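Local coordinates for extracellular solute-binding protein family 1 (PDB 5IXP) that probably captures a solute outside the cell and delivers it to an ABC transporter for uptake, at residues R134-W144 / D258-G266; T111-C119 / K337-N345. All coordinates share one frame; numbering follows the deposited sequence.

Contact 1: residues R134-W144 / D258-G266; sequences RAEVAKLFPDW and DVADVFPGG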
ATOM      1  N   ARG A 134       8.676  -3.353  22.288  1.00 19.46           N
ATOM      2  CA  ARG A 134       8.597  -3.599  20.848  1.00 18.39           C
ATOM      3  C   ARG A 134       9.737  -4.487  20.352  1.00 22.05           C
ATOM      4  O   ARG A 134       9.571  -5.202  19.358  1.00 21.59           O
ATOM      5  CB  ARG A 134       8.556  -2.272  20.070  1.00 17.22           C
ATOM      6  CG  ARG A 134       9.846  -1.470  20.048  1.00 18.01           C
ATOM      7  CD  ARG A 134       9.695  -0.187  19.211  1.00 18.87           C
ATOM      8  NE  ARG A 134       8.760   0.749  19.836  1.00 22.45           N
ATOM      9  CZ  ARG A 134       9.104   1.679  20.725  1.00 23.22           C
ATOM     10  NH1 ARG A 134       8.174   2.468  21.247  1.00 23.31           N
ATOM     11  NH2 ARG A 134      10.374   1.826  21.090  1.00 23.77           N
ATOM     12  N   ALA A 135      10.894  -4.474  21.027  1.00 21.26           N
ATOM     13  CA  ALA A 135      11.974  -5.365  20.609  1.00 20.14           C
ATOM     14  C   ALA A 135      11.640  -6.820  20.911  1.00 22.53           C
ATOM     15  O   ALA A 135      12.000  -7.715  20.138  1.00 27.02           O
ATOM     16  CB  ALA A 135      13.290  -4.959  21.276  1.00 24.44           C
ATOM     17  N   GLU A 136      10.932  -7.070  22.009  1.00 20.57           N
ATOM     18  CA  GLU A 136      10.496  -8.429  22.314  1.00 21.81           C
ATOM     19  C   GLU A 136       9.299  -8.843  21.465  1.00 23.08           C
ATOM     20  O   GLU A 136       9.210 -10.002  21.038  1.00 24.66           O
ATOM     21  CB  GLU A 136      10.153  -8.540  23.797  1.00 23.89           C
ATOM     22  CG  GLU A 136      11.343  -8.304  24.719  1.00 27.78           C
ATOM     23  CD  GLU A 136      12.389  -9.397  24.598  1.00 36.96           C
ATOM     24  OE1 GLU A 136      12.032 -10.516  24.179  1.00 36.08           O
ATOM     25  OE2 GLU A 136      13.565  -9.141  24.930  1.00 47.78           O
ATOM     26  N   VAL A 137       8.359  -7.922  21.234  1.00 18.99           N
ATOM     27  CA  VAL A 137       7.194  -8.236  20.405  1.00 16.61           C
ATOM     28  C   VAL A 137       7.625  -8.609  18.992  1.00 18.83           C
ATOM     29  O   VAL A 137       7.071  -9.533  18.380  1.00 18.84           O
ATOM     30  CB  VAL A 137       6.204  -7.053  20.412  1.00 16.42           C
ATOM     31  CG1 VAL A 137       5.115  -7.229  19.338  1.00 16.03           C
ATOM     32  CG2 VAL A 137       5.569  -6.905  21.800  1.00 16.10           C
ATOM     33  N   ALA A 138       8.633  -7.910  18.459  1.00 20.16           N
ATOM     34  CA  ALA A 138       9.127  -8.210  17.117  1.00 22.38           C
ATOM     35  C   ALA A 138       9.528  -9.675  16.967  1.00 25.16           C
ATOM     36  O   ALA A 138       9.384 -10.247  15.880  1.00 24.41           O
ATOM     37  CB  ALA A 138      10.309  -7.294  16.776  1.00 20.47           C
ATOM     38  N   LYS A 139      10.024 -10.301  18.039  1.00 20.85           N
ATOM     39  CA  LYS A 139      10.439 -11.698  17.948  1.00 24.32           C
ATOM     40  C   LYS A 139       9.265 -12.662  17.857  1.00 24.48           C
ATOM     41  O   LYS A 139       9.468 -13.818  17.483  1.00 25.47           O
ATOM     42  CB  LYS A 139      11.307 -12.074  19.147  1.00 26.28           C
ATOM     43  CG  LYS A 139      12.538 -11.206  19.328  1.00 27.49           C
ATOM     44  CD  LYS A 139      13.264 -11.588  20.615  1.00 31.58           C
ATOM     45  CE  LYS A 139      14.407 -10.642  20.907  1.00 33.99           C
ATOM     46  NZ  LYS A 139      15.064 -10.979  22.202  1.00 36.94           N
ATOM     47  N   LEU A 140       8.050 -12.220  18.182  1.00 22.53           N
ATOM     48  CA  LEU A 140       6.885 -13.095  18.104  1.00 24.86           C
ATOM     49  C   LEU A 140       6.425 -13.364  16.676  1.00 21.92           C
ATOM     50  O   LEU A 140       5.778 -14.391  16.436  1.00 23.20           O
ATOM     51  CB  LEU A 140       5.709 -12.486  18.862  1.00 25.77           C
ATOM     52  CG  LEU A 140       5.745 -12.359  20.371  1.00 28.07           C
ATOM     53  CD1 LEU A 140       4.473 -11.647  20.816  1.00 26.93           C
ATOM     54  CD2 LEU A 140       5.843 -13.734  20.989  1.00 33.08           C
ATOM     55  N   PHE A 141       6.714 -12.470  15.735  1.00 19.72           N
ATOM     56  CA  PHE A 141       6.023 -12.497  14.443  1.00 21.52           C
ATOM     57  C   PHE A 141       6.917 -12.676  13.222  1.00 23.14           C
ATOM     58  O   PHE A 141       6.717 -11.958  12.236  1.00 24.43           O
ATOM     59  CB  PHE A 141       5.260 -11.188  14.216  1.00 23.91           C
ATOM     60  CG  PHE A 141       4.366 -10.796  15.339  1.00 20.42           C
ATOM     61  CD1 PHE A 141       3.650 -11.754  16.042  1.00 19.98           C
ATOM     62  CD2 PHE A 141       4.237  -9.460  15.696  1.00 19.31           C
ATOM     63  CE1 PHE A 141       2.821 -11.386  17.086  1.00 22.68           C
ATOM     64  CE2 PHE A 141       3.404  -9.088  16.733  1.00 18.87           C
ATOM     65  CZ  PHE A 141       2.699 -10.058  17.435  1.00 19.79           C
ATOM     66  N   PRO A 142       7.879 -13.601  13.202  1.00 20.49           N
ATOM     67  CA  PRO A 142       8.720 -13.698  11.996  1.00 22.90           C
ATOM     68  C   PRO A 142       7.943 -14.153  10.767  1.00 22.82           C
ATOM     69  O   PRO A 142       8.287 -13.760   9.643  1.00 20.35           O
ATOM     70  CB  PRO A 142       9.803 -14.708  12.402  1.00 22.20           C
ATOM     71  CG  PRO A 142       9.143 -15.569  13.406  1.00 21.60           C
ATOM     72  CD  PRO A 142       8.249 -14.625  14.199  1.00 20.99           C
ATOM     73  N   ASP A 143       6.880 -14.931  10.954  1.00 19.66           N
ATOM     74  CA  ASP A 143       6.105 -15.469   9.849  1.00 20.61           C
ATOM     75  C   ASP A 143       4.639 -15.521  10.259  1.00 18.65           C
ATOM     76  O   ASP A 143       4.290 -15.321  11.427  1.00 15.73           O
ATOM     77  CB  ASP A 143       6.614 -16.850   9.436  1.00 22.52           C
ATOM     78  CG  ASP A 143       6.790 -17.779  10.610  1.00 27.09           C
ATOM     79  OD1 ASP A 143       5.857 -17.932  11.411  1.00 25.26           O
ATOM     80  OD2 ASP A 143       7.877 -18.366  10.738  1.00 35.77           O
ATOM     81  N   TRP A 144       3.774 -15.806   9.283  1.00 15.39           N
ATOM     82  CA  TRP A 144       2.341 -15.745   9.556  1.00 16.69           C
ATOM     83  C   TRP A 144       1.907 -16.858  10.499  1.00 16.84           C
ATOM     84  O   TRP A 144       1.028 -16.656  11.345  1.00 16.94           O
ATOM     85  CB  TRP A 144       1.554 -15.775   8.242  1.00 17.53           C
ATOM     86  CG  TRP A 144       1.752 -14.495   7.492  1.00 18.13           C
ATOM     87  CD1 TRP A 144       2.548 -14.288   6.394  1.00 17.62           C
ATOM     88  CD2 TRP A 144       1.196 -13.224   7.832  1.00 17.54           C
ATOM     89  NE1 TRP A 144       2.500 -12.964   6.022  1.00 15.82           N
ATOM     90  CE2 TRP A 144       1.681 -12.288   6.892  1.00 15.91           C
ATOM     91  CE3 TRP A 144       0.332 -12.783   8.845  1.00 16.36           C
ATOM     92  CZ2 TRP A 144       1.322 -10.933   6.929  1.00 15.36           C
ATOM     93  CZ3 TRP A 144      -0.020 -11.443   8.888  1.00 16.07           C
ATOM     94  CH2 TRP A 144       0.469 -10.532   7.933  1.00 15.49           C
ATOM     95  N   ASP A 258       1.602   0.715  20.275  1.00 15.27           N
ATOM     96  CA  ASP A 258       3.022   0.707  19.956  1.00 13.86           C
ATOM     97  C   ASP A 258       3.172   0.105  18.565  1.00 13.99           C
ATOM     98  O   ASP A 258       2.205  -0.372  17.963  1.00 16.75           O
ATOM     99  CB  ASP A 258       3.838  -0.081  20.991  1.00 16.86           C
ATOM    100  CG  ASP A 258       5.247   0.483  21.191  1.00 20.73           C
ATOM    101  OD1 ASP A 258       5.838   1.025  20.220  1.00 18.95           O
ATOM    102  OD2 ASP A 258       5.757   0.385  22.332  1.00 20.66           O
ATOM    103  N   VAL A 259       4.390   0.126  18.046  0.59 14.58           N
ATOM    104  CA  VAL A 259       4.645  -0.491  16.754  0.59 15.35           C
ATOM    105  C   VAL A 259       5.946  -1.268  16.838  0.59 15.73           C
ATOM    106  O   VAL A 259       6.936  -0.797  17.407  0.59 17.92           O
ATOM    107  CB  VAL A 259       4.661   0.546  15.609  0.59 16.68           C
ATOM    108  CG1 VAL A 259       5.697   1.604  15.861  0.59 15.43           C
ATOM    109  CG2 VAL A 259       4.898  -0.139  14.274  0.59 19.13           C
ATOM    110  N   ALA A 260       5.917  -2.481  16.301  1.00 15.80           N
ATOM    111  CA  ALA A 260       7.032  -3.414  16.323  1.00 15.32           C
ATOM    112  C   ALA A 260       7.719  -3.434  14.962  1.00 16.83           C
ATOM    113  O   ALA A 260       7.057  -3.436  13.921  1.00 17.42           O
ATOM    114  CB  ALA A 260       6.556  -4.821  16.696  1.00 18.46           C
ATOM    115  N   ASP A 261       9.054  -3.459  14.978  1.00 16.22           N
ATOM    116  CA  ASP A 261       9.860  -3.411  13.760  1.00 13.59           C
ATOM    117  C   ASP A 261       9.953  -4.815  13.166  1.00 16.54           C
ATOM    118  O   ASP A 261      10.977  -5.498  13.243  1.00 16.25           O
ATOM    119  CB  ASP A 261      11.240  -2.847  14.078  1.00 14.03           C
ATOM    120  CG  ASP A 261      12.099  -2.625  12.836  1.00 18.86           C
ATOM    121  OD1 ASP A 261      11.653  -2.914  11.704  1.00 19.73           O
ATOM    122  OD2 ASP A 261      13.242  -2.165  13.000  1.00 23.46           O
ATOM    123  N   VAL A 262       8.844  -5.244  12.558  1.00 14.65           N
ATOM    124  CA  VAL A 262       8.713  -6.613  12.069  1.00 14.98           C
ATOM    125  C   VAL A 262       7.555  -6.634  11.093  1.00 16.18           C
ATOM    126  O   VAL A 262       6.643  -5.804  11.174  1.00 16.64           O
ATOM    127  CB  VAL A 262       8.483  -7.614  13.235  1.00 17.95           C
ATOM    128  CG1 VAL A 262       7.099  -7.405  13.847  1.00 17.45           C
ATOM    129  CG2 VAL A 262       8.626  -9.062  12.764  1.00 17.44           C
ATOM    130  N   PHE A 263       7.595  -7.585  10.158  1.00 14.37           N
ATOM    131  CA  PHE A 263       6.409  -7.869   9.379  1.00 14.65           C
ATOM    132  C   PHE A 263       6.456  -9.363   9.085  1.00 14.74           C
ATOM    133  O   PHE A 263       7.487  -9.854   8.599  1.00 19.14           O
ATOM    134  CB  PHE A 263       6.306  -7.070   8.075  1.00 12.97           C
ATOM    135  CG  PHE A 263       4.925  -7.073   7.495  1.00 14.91           C
ATOM    136  CD1 PHE A 263       3.910  -6.341   8.104  1.00 15.75           C
ATOM    137  CD2 PHE A 263       4.629  -7.816   6.365  1.00 13.40           C
ATOM    138  CE1 PHE A 263       2.625  -6.340   7.591  1.00 16.39           C
ATOM    139  CE2 PHE A 263       3.334  -7.821   5.841  1.00 14.76           C
ATOM    140  CZ  PHE A 263       2.336  -7.081   6.459  1.00 15.76           C
ATOM    141  N   PRO A 264       5.392 -10.104   9.381  1.00 12.98           N
ATOM    142  CA  PRO A 264       5.421 -11.551   9.148  1.00 16.17           C
ATOM    143  C   PRO A 264       5.713 -11.848   7.685  1.00 20.03           C
ATOM    144  O   PRO A 264       5.120 -11.251   6.784  1.00 22.92           O
ATOM    145  CB  PRO A 264       4.013 -12.007   9.556  1.00 15.05           C
ATOM    146  CG  PRO A 264       3.504 -10.924  10.467  1.00 16.12           C
ATOM    147  CD  PRO A 264       4.093  -9.651   9.902  1.00 12.80           C
ATOM    148  N   GLY A 265       6.656 -12.766   7.455  1.00 20.00           N
ATOM    149  CA  GLY A 265       7.077 -13.105   6.115  1.00 18.77           C
ATOM    150  C   GLY A 265       8.202 -12.256   5.573  1.00 23.62           C
ATOM    151  O   GLY A 265       8.686 -12.531   4.472  1.00 28.38           O
ATOM    152  N   GLY A 266       8.636 -11.238   6.308  1.00 23.52           N
ATOM    153  CA  GLY A 266       9.757 -10.427   5.879  1.00 26.39           C
ATOM    154  C   GLY A 266       9.421  -8.955   5.764  1.00 23.05           C
ATOM    155  O   GLY A 266       9.899  -8.141   6.562  1.00 23.13           O
TER
HETATM  156  O   HOH W   1      10.567  -3.630  17.334  1.00 19.29           O
HETATM  157  O   HOH W   2       8.193  -0.671  23.072  1.00 21.40           O
HETATM  158  O   HOH W   3      10.185 -11.617   9.421  1.00 25.77           O

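Contact 2: residues T111-C119 / K337-N345; sequences TDIGPEAIC and KIFVNRANN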
ATOM      1  N   THR A 111       6.461   7.911  -6.141  1.00 10.43           N
ATOM      2  CA  THR A 111       6.358   8.932  -5.109  1.00  9.72           C
ATOM      3  C   THR A 111       6.516   8.262  -3.748  1.00 11.11           C
ATOM      4  O   THR A 111       7.611   7.785  -3.437  1.00 14.30           O
ATOM      5  CB  THR A 111       5.042   9.719  -5.227  1.00  9.10           C
ATOM      6  OG1 THR A 111       3.921   8.868  -4.953  1.00  9.97           O
ATOM      7  CG2 THR A 111       4.899  10.289  -6.646  1.00 10.17           C
ATOM      8  N   ASP A 112       5.462   8.202  -2.929  1.00 11.84           N
ATOM      9  CA  ASP A 112       5.622   7.651  -1.588  1.00 12.34           C
ATOM     10  C   ASP A 112       5.333   6.142  -1.567  1.00 13.08           C
ATOM     11  O   ASP A 112       4.994   5.529  -2.586  1.00 13.65           O
ATOM     12  CB  ASP A 112       4.740   8.410  -0.592  1.00 10.77           C
ATOM     13  CG  ASP A 112       3.247   8.276  -0.892  1.00 17.95           C
ATOM     14  OD1 ASP A 112       2.880   7.910  -2.029  1.00 17.95           O
ATOM     15  OD2 ASP A 112       2.431   8.552   0.018  1.00 21.84           O
ATOM     16  N   ILE A 113       5.498   5.528  -0.387  1.00 11.34           N
ATOM     17  CA  ILE A 113       5.204   4.111  -0.175  1.00 10.98           C
ATOM     18  C   ILE A 113       4.522   3.937   1.179  1.00 13.31           C
ATOM     19  O   ILE A 113       4.489   4.847   2.009  1.00 13.08           O
ATOM     20  CB  ILE A 113       6.468   3.219  -0.238  1.00 10.81           C
ATOM     21  CG1 ILE A 113       7.627   3.840   0.561  1.00  9.35           C
ATOM     22  CG2 ILE A 113       6.859   2.942  -1.692  1.00 12.65           C
ATOM     23  CD1 ILE A 113       8.798   2.849   0.807  1.00 10.56           C
ATOM     24  N   GLY A 114       4.000   2.730   1.405  1.00 11.57           N
ATOM     25  CA  GLY A 114       3.419   2.376   2.680  1.00 12.62           C
ATOM     26  C   GLY A 114       4.066   1.138   3.267  1.00 13.76           C
ATOM     27  O   GLY A 114       3.428   0.085   3.403  1.00 12.78           O
ATOM     28  N   PRO A 115       5.351   1.223   3.617  1.00 12.84           N
ATOM     29  CA  PRO A 115       6.017   0.049   4.203  1.00 14.32           C
ATOM     30  C   PRO A 115       5.356  -0.323   5.520  1.00 14.57           C
ATOM     31  O   PRO A 115       4.987   0.542   6.316  1.00 12.72           O
ATOM     32  CB  PRO A 115       7.459   0.521   4.400  1.00 14.68           C
ATOM     33  CG  PRO A 115       7.320   1.994   4.643  1.00 13.75           C
ATOM     34  CD  PRO A 115       6.198   2.430   3.696  1.00 10.74           C
ATOM     35  N   GLU A 116       5.178  -1.624   5.738  1.00 14.47           N
ATOM     36  CA  GLU A 116       4.296  -2.101   6.789  1.00 13.93           C
ATOM     37  C   GLU A 116       5.053  -2.673   7.976  1.00 15.53           C
ATOM     38  O   GLU A 116       6.033  -3.408   7.813  1.00 16.59           O
ATOM     39  CB  GLU A 116       3.346  -3.162   6.253  1.00 14.84           C
ATOM     40  CG  GLU A 116       2.357  -2.594   5.235  1.00 16.36           C
ATOM     41  CD  GLU A 116       1.448  -3.653   4.701  1.00 17.87           C
ATOM     42  OE1 GLU A 116       1.898  -4.459   3.865  1.00 21.16           O
ATOM     43  OE2 GLU A 116       0.283  -3.682   5.128  1.00 18.40           O
ATOM     44  N   ALA A 117       4.557  -2.361   9.165  1.00 13.13           N
ATOM     45  CA  ALA A 117       4.998  -2.974  10.409  1.00 15.47           C
ATOM     46  C   ALA A 117       3.793  -3.668  11.041  1.00 15.43           C
ATOM     47  O   ALA A 117       2.728  -3.770  10.432  1.00 18.27           O
ATOM     48  CB  ALA A 117       5.615  -1.923  11.332  1.00 15.03           C
ATOM     49  N   ILE A 118       3.959  -4.156  12.268  1.00 13.79           N
ATOM     50  CA  ILE A 118       2.827  -4.608  13.070  1.00 12.02           C
ATOM     51  C   ILE A 118       2.633  -3.616  14.203  1.00 14.90           C
ATOM     52  O   ILE A 118       3.517  -3.456  15.054  1.00 17.18           O
ATOM     53  CB  ILE A 118       3.017  -6.031  13.623  1.00 13.80           C
ATOM     54  CG1 ILE A 118       3.165  -7.067  12.493  1.00 14.78           C
ATOM     55  CG2 ILE A 118       1.833  -6.394  14.506  1.00 15.53           C
ATOM     56  CD1 ILE A 118       1.945  -7.178  11.554  1.00 16.35           C
ATOM     57  N   CYS A 119       1.508  -2.916  14.202  0.54 12.97           N
ATOM     58  CA  CYS A 119       1.169  -2.154  15.389  0.54 12.33           C
ATOM     59  C   CYS A 119       0.361  -3.040  16.327  0.54 13.77           C
ATOM     60  O   CYS A 119      -0.239  -4.040  15.922  0.54 11.22           O
ATOM     61  CB  CYS A 119       0.399  -0.874  15.045  0.54 16.18           C
ATOM     62  SG  CYS A 119      -1.135  -1.103  14.128  0.54 16.53           S
ATOM     63  N   LYS A 337      13.187   5.262  11.955  1.00 17.19           N
ATOM     64  CA  LYS A 337      14.094   4.135  11.783  1.00 19.17           C
ATOM     65  C   LYS A 337      13.325   2.850  11.502  1.00 18.20           C
ATOM     66  O   LYS A 337      13.750   2.033  10.677  1.00 18.01           O
ATOM     67  CB  LYS A 337      14.973   3.985  13.021  1.00 19.93           C
ATOM     68  CG  LYS A 337      15.954   5.131  13.204  1.00 22.40           C
ATOM     69  CD  LYS A 337      16.686   5.004  14.515  1.00 27.80           C
ATOM     70  CE  LYS A 337      17.743   6.083  14.657  1.00 34.24           C
ATOM     71  NZ  LYS A 337      18.412   5.949  15.973  1.00 41.53           N
ATOM     72  N   ILE A 338      12.182   2.662  12.165  1.00 17.30           N
ATOM     73  CA  ILE A 338      11.414   1.438  11.967  1.00 15.12           C
ATOM     74  C   ILE A 338      10.972   1.324  10.512  1.00 15.52           C
ATOM     75  O   ILE A 338      11.171   0.293   9.861  1.00 15.14           O
ATOM     76  CB  ILE A 338      10.213   1.394  12.927  1.00 15.22           C
ATOM     77  CG1 ILE A 338      10.686   1.130  14.364  1.00 16.67           C
ATOM     78  CG2 ILE A 338       9.215   0.325  12.480  1.00 17.71           C
ATOM     79  CD1 ILE A 338       9.654   1.506  15.423  1.00 15.30           C
ATOM     80  N   PHE A 339      10.396   2.392   9.964  1.00 14.05           N
ATOM     81  CA  PHE A 339       9.843   2.243   8.625  1.00 13.18           C
ATOM     82  C   PHE A 339      10.907   2.300   7.534  1.00 14.33           C
ATOM     83  O   PHE A 339      10.666   1.781   6.434  1.00 15.72           O
ATOM     84  CB  PHE A 339       8.716   3.257   8.427  1.00 11.90           C
ATOM     85  CG  PHE A 339       7.481   2.874   9.181  1.00 14.27           C
ATOM     86  CD1 PHE A 339       6.673   1.841   8.718  1.00 15.12           C
ATOM     87  CD2 PHE A 339       7.169   3.470  10.392  1.00 16.59           C
ATOM     88  CE1 PHE A 339       5.548   1.446   9.429  1.00 13.84           C
ATOM     89  CE2 PHE A 339       6.057   3.075  11.099  1.00 19.01           C
ATOM     90  CZ  PHE A 339       5.245   2.063  10.614  1.00 16.87           C
ATOM     91  N   VAL A 340      12.095   2.840   7.817  1.00 14.71           N
ATOM     92  CA  VAL A 340      13.230   2.599   6.924  1.00 14.73           C
ATOM     93  C   VAL A 340      13.516   1.105   6.845  1.00 16.69           C
ATOM     94  O   VAL A 340      13.627   0.529   5.754  1.00 17.57           O
ATOM     95  CB  VAL A 340      14.469   3.389   7.384  1.00 15.73           C
ATOM     96  CG1 VAL A 340      15.719   2.861   6.693  1.00 17.46           C
ATOM     97  CG2 VAL A 340      14.284   4.869   7.087  1.00 16.89           C
ATOM     98  N   ASN A 341      13.646   0.455   8.005  0.64 15.53           N
ATOM     99  CA  ASN A 341      13.856  -0.991   8.021  0.64 17.97           C
ATOM    100  C   ASN A 341      12.731  -1.725   7.304  0.64 15.58           C
ATOM    101  O   ASN A 341      12.982  -2.659   6.533  0.64 15.75           O
ATOM    102  CB  ASN A 341      13.975  -1.499   9.457  0.64 17.79           C
ATOM    103  CG  ASN A 341      15.245  -1.045  10.133  0.64 17.79           C
ATOM    104  OD1 ASN A 341      16.211  -0.661   9.473  0.64 19.24           O
ATOM    105  ND2 ASN A 341      15.260  -1.106  11.463  0.64 17.97           N
ATOM    106  N   ARG A 342      11.482  -1.315   7.544  1.00 13.60           N
ATOM    107  CA  ARG A 342      10.356  -2.010   6.919  1.00 12.59           C
ATOM    108  C   ARG A 342      10.376  -1.839   5.405  1.00 14.89           C
ATOM    109  O   ARG A 342      10.062  -2.777   4.667  1.00 17.71           O
ATOM    110  CB  ARG A 342       9.024  -1.523   7.501  1.00 12.78           C
ATOM    111  CG  ARG A 342       8.856  -1.764   9.009  1.00 14.01           C
ATOM    112  CD  ARG A 342       8.755  -3.247   9.374  1.00 15.67           C
ATOM    113  NE  ARG A 342      10.045  -3.892   9.621  1.00 18.04           N
ATOM    114  CZ  ARG A 342      10.490  -4.963   8.960  1.00 18.88           C
ATOM    115  NH1 ARG A 342      11.666  -5.491   9.269  1.00 21.49           N
ATOM    116  NH2 ARG A 342       9.762  -5.519   7.995  1.00 19.65           N
ATOM    117  N   ALA A 343      10.761  -0.657   4.921  1.00 14.63           N
ATOM    118  CA  ALA A 343      10.843  -0.456   3.479  1.00 14.06           C
ATOM    119  C   ALA A 343      11.968  -1.284   2.876  1.00 14.97           C
ATOM    120  O   ALA A 343      11.804  -1.876   1.800  1.00 15.85           O
ATOM    121  CB  ALA A 343      11.038   1.028   3.160  1.00 12.91           C
ATOM    122  N   ASN A 344      13.115  -1.344   3.560  1.00 15.27           N
ATOM    123  CA  ASN A 344      14.265  -2.073   3.037  1.00 18.50           C
ATOM    124  C   ASN A 344      14.033  -3.575   2.998  1.00 22.29           C
ATOM    125  O   ASN A 344      14.772  -4.285   2.310  1.00 25.12           O
ATOM    126  CB  ASN A 344      15.515  -1.770   3.867  1.00 20.42           C
ATOM    127  CG  ASN A 344      16.135  -0.435   3.512  1.00 21.50           C
ATOM    128  OD1 ASN A 344      16.014   0.022   2.382  1.00 23.15           O
ATOM    129  ND2 ASN A 344      16.815   0.189   4.470  1.00 25.12           N
ATOM    130  N   ASN A 345      13.037  -4.082   3.719  1.00 20.04           N
ATOM    131  CA  ASN A 345      12.819  -5.518   3.777  1.00 21.83           C
ATOM    132  C   ASN A 345      11.600  -5.966   2.989  1.00 20.95           C
ATOM    133  O   ASN A 345      11.210  -7.141   3.075  1.00 22.80           O
ATOM    134  CB  ASN A 345      12.750  -5.963   5.232  1.00 27.20           C
ATOM    135  CG  ASN A 345      14.137  -6.074   5.844  1.00 32.64           C
ATOM    136  OD1 ASN A 345      14.854  -7.044   5.589  1.00 33.67           O
ATOM    137  ND2 ASN A 345      14.541  -5.061   6.615  1.00 32.37           N
TER
HETATM  138  O   HOH W   4       7.797  -4.350   5.911  1.00 15.50           O

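Contact 1: residues R134-W144 / D258-G266
Arg134 reaches across to Asp258 side-on, bringing both NE and NH1 to a single carboxylate oxygen. Asp258 OD1 is met on its syn side by both, NH1 of Arg134 at 2.9 Å and NE, tilted 30° out of the carboxylate plane, at 3.0 Å; the oxygen lies near the guanidinium plane, while the two flat groups are turned 70° apart. Val259 N donates to the same oxygen from the anti side, so three N-H groups grip OD1, while Arg122 and Asn331 hold OD2. CG of Arg134 sits between its backbone N and carbonyl carbon (chi1 71°), which lays CB and CD along Val259 O before the chain bends at chi3 toward the acid. One water joins Arg134 N to Asp258 OD2 and rests over the guanidinium face.

Further along, the contact turns apolar. Val262 packs on Ala138: its CB is 4.0 Å from Ala138 CB, its CG2 abuts Ala138 O, and its CG1 meets the edge of the Phe141 ring at CD2. At the far end Pro264 sets its CB over the face of Trp144, 3.6 Å from the centroid of the six-membered ring and close to the normal, a CH-pi contact. The edge of that indole ring also points at the face of Phe263 in an offset edge-to-face pair. Gly265 N closes the join with a hydrogen bond of 2.9 Å to Pro142 O; its positive phi, in the type II turn 263-266, suits glycine.

Gln177 accepts a hydrogen bond from Trp144 NE1 and donates one to Pro264 O, and Trp144 also packs on helix 167-175. Strand 257-260 pairs with strand 108-121, whose Tyr120 touches both Arg134 and Asp258, and helix 335-344 borders Arg134 through Ile338.

Contact 2: residues T111-C119 / K337-N345
Strand 111-119 and helix 337-344 cross nearly perpendicularly, at 105°, with their axes 6.9 Å apart at the closest point. The backbones come nearest at Pro115 and Ala343, whose CA atoms are 4.9 Å apart. No direct hydrogen bond links the two segments.

Pro115 presses its ring onto the helix backbone, CB lying 3.5 Å from Ala343 N, and the same carbon meets Ala343 CB. Ile113 touches that methyl too, through the end of its chain at CD1. One turn earlier, Phe339 has CG anti to its carbonyl carbon (chi1 -74°), which swings the ring toward the strand. The ring edge then meets Pro115 O, 3.2 Å from CD1 of Phe339, and CE1 packs on Ala117 CB. Arg342, bent at chi2 and chi3, runs its aliphatic part over Glu116 O, which is 3.1 Å from its CD, and against Ala117. Its NE forms a salt bridge with Asp261, and its NH2 bonds Gly266 O. A water accepts from Arg342 NH2 and donates to both Glu116 O and Arg342 O, bridging the buried polar groups of strand and helix.

The strand lies within the sheet, bonded through its backbone to strands 269-276, 310-311 and 257-260, and Cys119 forms a disulfide with Cys237 of strand 232-238. Phe310 of strand 310-311 packs on Ile113, Pro115 and Phe339, adding to the apolar part of the crossing.

In the fold
Contacts 1 and 2 have centres 13 Å apart and share one sheet, in which strands 257-260 and 108-121 are antiparallel neighbours. Along the chain, contact 1 is nested within the loop that contact 2 closes. Asp261 ties them directly through its side chain: its OD1 forms a 2.8 Å salt bridge with Arg342 NE, and its OD2 lies 2.7 Å from Asn341 ND2 in a probable hydrogen bond. Gly266 O of contact 1 adds a hydrogen bond from Arg342 NH2. Ala260 O also packs on Ala117 CB at 3.3 Å. A formic acid molecule, probably from the crystallisation liquor, lies about 4 Å from the side chain of Phe339 in contact 2.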